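Local coordinates for protein triacylglycerol lipase (PDB 5AH1) that hydrolyses synthetic polyesters and, judging by its lipase class, probably triacylglycerols, as a zinc-binding enzyme of the alpha/beta-hydrolase fold, at residues 269-274 against 289-294. Sequence-based numbering, arbitrary orientation.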
ATOM      1  N   LEU A 269     -16.109  -3.629  -0.429  1.00  9.87           N
ATOM      2  CA  LEU A 269     -15.112  -3.408  -1.488  1.00 10.27           C
ATOM      3  C   LEU A 269     -15.111  -1.976  -2.020  1.00  9.41           C
ATOM      4  O   LEU A 269     -14.209  -1.595  -2.760  1.00  9.59           O
ATOM      5  CB  LEU A 269     -15.299  -4.386  -2.639  1.00 11.55           C
ATOM      6  CG  LEU A 269     -15.191  -5.854  -2.241  1.00 14.22           C
ATOM      7  CD1 LEU A 269     -15.583  -6.746  -3.406  1.00 16.42           C
ATOM      8  CD2 LEU A 269     -13.793  -6.194  -1.741  1.00 15.72           C
ATOM      9  N   LYS A 270     -16.104  -1.182  -1.628  1.00  8.90           N
ATOM     10  CA  LYS A 270     -16.095   0.267  -1.852  1.00  8.68           C
ATOM     11  C   LYS A 270     -15.995   0.653  -3.327  1.00  8.78           C
ATOM     12  O   LYS A 270     -15.380   1.660  -3.673  1.00 10.66           O
ATOM     13  CB  LYS A 270     -14.980   0.928  -1.025  1.00  9.29           C
ATOM     14  CG  LYS A 270     -14.953   0.438   0.420  1.00 10.03           C
ATOM     15  CD  LYS A 270     -13.987   1.203   1.341  1.00 10.53           C
ATOM     16  CE  LYS A 270     -14.040   0.647   2.752  1.00 10.39           C
ATOM     17  NZ  LYS A 270     -13.528  -0.730   2.863  1.00 10.09           N
ATOM     18  N   LEU A 271     -16.681  -0.103  -4.184  1.00  8.60           N
ATOM     19  CA  LEU A 271     -16.709   0.166  -5.622  1.00  9.15           C
ATOM     20  C   LEU A 271     -17.956   0.971  -6.021  1.00  8.44           C
ATOM     21  O   LEU A 271     -18.477   0.811  -7.121  1.00  8.52           O
ATOM     22  CB  LEU A 271     -16.603  -1.158  -6.396  1.00  9.50           C
ATOM     23  CG  LEU A 271     -15.215  -1.807  -6.259  1.00 10.64           C
ATOM     24  CD1 LEU A 271     -15.259  -3.255  -6.692  1.00 11.81           C
ATOM     25  CD2 LEU A 271     -14.146  -1.046  -7.032  1.00 11.24           C
ATOM     26  N   ASP A 272     -18.391   1.848  -5.127  1.00  9.60           N
ATOM     27  CA  ASP A 272     -19.544   2.716  -5.338  1.00 10.56           C
ATOM     28  C   ASP A 272     -19.481   3.449  -6.679  1.00 10.22           C
ATOM     29  O   ASP A 272     -20.499   3.605  -7.358  1.00 10.91           O
ATOM     30  CB  ASP A 272     -19.640   3.780  -4.236  1.00 12.95           C
ATOM     31  CG  ASP A 272     -19.694   3.208  -2.833  1.00 13.97           C
ATOM     32  OD1 ASP A 272     -19.005   2.213  -2.537  1.00 14.02           O
ATOM     33  OD2 ASP A 272     -20.424   3.799  -2.012  1.00 15.41           O
ATOM     34  N   GLN A 273     -18.292   3.917  -7.045  1.00  9.49           N
ATOM     35  CA  GLN A 273     -18.152   4.790  -8.204  1.00  9.92           C
ATOM     36  C   GLN A 273     -18.440   4.062  -9.506  1.00  9.09           C
ATOM     37  O   GLN A 273     -18.787   4.688 -10.492  1.00  9.68           O
ATOM     38  CB  GLN A 273     -16.781   5.488  -8.235  1.00 10.94           C
ATOM     39  CG  GLN A 273     -15.591   4.639  -8.683  1.00 11.56           C
ATOM     40  CD  GLN A 273     -15.019   3.781  -7.581  1.00 13.06           C
ATOM     41  OE1 GLN A 273     -15.741   3.209  -6.762  1.00 15.63           O
ATOM     42  NE2 GLN A 273     -13.699   3.686  -7.552  1.00 12.17           N
ATOM     43  N   TRP A 274     -18.274   2.740  -9.469  1.00  8.84           N
ATOM     44  CA  TRP A 274     -18.521   1.862 -10.601  1.00  9.23           C
ATOM     45  C   TRP A 274     -19.925   1.274 -10.621  1.00  9.79           C
ATOM     46  O   TRP A 274     -20.217   0.437 -11.458  1.00 11.15           O
ATOM     47  CB  TRP A 274     -17.506   0.714 -10.598  1.00  8.96           C
ATOM     48  CG  TRP A 274     -16.085   1.148 -10.838  1.00  9.49           C
ATOM     49  CD1 TRP A 274     -15.072   1.206  -9.922  1.00  9.18           C
ATOM     50  CD2 TRP A 274     -15.526   1.588 -12.078  1.00  8.72           C
ATOM     51  NE1 TRP A 274     -13.914   1.651 -10.510  1.00  9.10           N
ATOM     52  CE2 TRP A 274     -14.162   1.874 -11.842  1.00  8.63           C
ATOM     53  CE3 TRP A 274     -16.037   1.744 -13.371  1.00  9.53           C
ATOM     54  CZ2 TRP A 274     -13.319   2.330 -12.838  1.00  8.97           C
ATOM     55  CZ3 TRP A 274     -15.195   2.187 -14.360  1.00  9.54           C
ATOM     56  CH2 TRP A 274     -13.838   2.466 -14.093  1.00  9.30           C
ATOM     57  N   GLU A 289     -19.474 -12.641  -5.622  1.00 14.50           N
ATOM     58  CA  GLU A 289     -19.513 -13.312  -6.914  1.00 16.30           C
ATOM     59  C   GLU A 289     -19.792 -12.303  -8.030  1.00 14.71           C
ATOM     60  O   GLU A 289     -19.194 -12.364  -9.111  1.00 14.17           O
ATOM     61  CB  GLU A 289     -20.574 -14.416  -6.897  1.00 20.48           C
ATOM     62  CG  GLU A 289     -20.588 -15.285  -8.141  1.00 26.08           C
ATOM     63  CD  GLU A 289     -21.310 -16.601  -7.924  1.00 31.10           C
ATOM     64  OE1 GLU A 289     -22.074 -16.716  -6.939  1.00 33.24           O
ATOM     65  OE2 GLU A 289     -21.106 -17.526  -8.743  1.00 33.44           O
ATOM     66  N   ARG A 290     -20.710 -11.380  -7.770  1.00 14.27           N
ATOM     67  CA  ARG A 290     -21.069 -10.378  -8.757  1.00 14.24           C
ATOM     68  C   ARG A 290     -19.885  -9.455  -9.071  1.00 13.35           C
ATOM     69  O   ARG A 290     -19.609  -9.171 -10.241  1.00 14.34           O
ATOM     70  CB  ARG A 290     -22.294  -9.596  -8.283  1.00 15.06           C
ATOM     71  CG  ARG A 290     -22.880  -8.678  -9.322  1.00 15.94           C
ATOM     72  CD  ARG A 290     -24.255  -8.189  -8.900  1.00 15.48           C
ATOM     73  NE  ARG A 290     -24.260  -7.560  -7.586  1.00 15.07           N
ATOM     74  CZ  ARG A 290     -23.969  -6.278  -7.354  1.00 15.07           C
ATOM     75  NH1 ARG A 290     -23.632  -5.457  -8.345  1.00 15.13           N
ATOM     76  NH2 ARG A 290     -24.017  -5.811  -6.112  1.00 15.01           N
ATOM     77  N   VAL A 291     -19.160  -9.024  -8.043  1.00 12.91           N
ATOM     78  CA  VAL A 291     -17.972  -8.209  -8.258  1.00 12.49           C
ATOM     79  C   VAL A 291     -16.891  -8.998  -9.010  1.00 11.80           C
ATOM     80  O   VAL A 291     -16.292  -8.486  -9.956  1.00 11.98           O
ATOM     81  CB  VAL A 291     -17.438  -7.649  -6.930  1.00 12.86           C
ATOM     82  CG1 VAL A 291     -16.108  -6.959  -7.125  1.00 13.68           C
ATOM     83  CG2 VAL A 291     -18.448  -6.672  -6.340  1.00 13.90           C
ATOM     84  N   LEU A 292     -16.647 -10.246  -8.614  1.00 11.34           N
ATOM     85  CA  LEU A 292     -15.666 -11.072  -9.326  1.00 12.81           C
ATOM     86  C   LEU A 292     -15.982 -11.264 -10.798  1.00 12.87           C
ATOM     87  O   LEU A 292     -15.068 -11.327 -11.628  1.00 13.40           O
ATOM     88  CB  LEU A 292     -15.529 -12.438  -8.664  1.00 14.60           C
ATOM     89  CG  LEU A 292     -14.726 -12.418  -7.372  1.00 16.03           C
ATOM     90  CD1 LEU A 292     -14.832 -13.763  -6.690  1.00 17.43           C
ATOM     91  CD2 LEU A 292     -13.251 -12.071  -7.642  1.00 17.89           C
ATOM     92  N   ASP A 293     -17.268 -11.353 -11.117  1.00 13.37           N
ATOM     93  CA  ASP A 293     -17.717 -11.591 -12.485  1.00 14.96           C
ATOM     94  C   ASP A 293     -17.867 -10.309 -13.295  1.00 14.88           C
ATOM     95  O   ASP A 293     -18.227 -10.356 -14.474  1.00 16.97           O
ATOM     96  CB  ASP A 293     -19.064 -12.318 -12.481  1.00 17.52           C
ATOM     97  CG  ASP A 293     -18.948 -13.770 -12.076  1.00 20.69           C
ATOM     98  OD1 ASP A 293     -17.818 -14.266 -11.883  1.00 22.43           O
ATOM     99  OD2 ASP A 293     -20.002 -14.424 -11.961  1.00 21.58           O
ATOM    100  N   SER A 294     -17.585  -9.168 -12.678  1.00 13.99           N
ATOM    101  CA  SER A 294     -17.710  -7.880 -13.362  1.00 14.25           C
ATOM    102  C   SER A 294     -16.747  -7.747 -14.528  1.00 14.08           C
ATOM    103  O   SER A 294     -15.626  -8.260 -14.483  1.00 14.73           O
ATOM    104  CB  SER A 294     -17.431  -6.744 -12.373  1.00 14.55           C
ATOM    105  OG  SER A 294     -17.436  -5.472 -13.020  1.00 14.96           O
TER
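A small, buried, wholly apolar contact sets L269 and L271, on the loop that follows helix 242-257, against V291 in the last turn of helix 284-292. One methyl group does most of the work: V291 CG1 lies 3.8 Å from L269 CD1 and equally 3.8 Å from L271 CD1, so the two leucine ends share a single valine branch. The same L269 methyl, CD1, sits over the fork of the valine, 4.1 Å from V291 CG2. With CG1 anti to the backbone N (chi1 172°), V291 presents this branch to both leucines. No hydrogen bond crosses between the segments, whose nearest CA atoms, those of L269 and V291, remain 8.8 Å apart. In this alpha/beta-hydrolase the contact belongs to the helices and loops outside the central parallel sheet, between strands 221-227 and 327-331 in the chain. L269 also packs on F250 of helix 242-257, and its backbone N is hydrogen-bonded to Y287 OH, a second tie to helix 284-292. The side chain of L271 lies about 9 Å from the bound zinc ion; farther along the same loop, Q273 NE2 donates a hydrogen bond to OD2 of the zinc ligand D130.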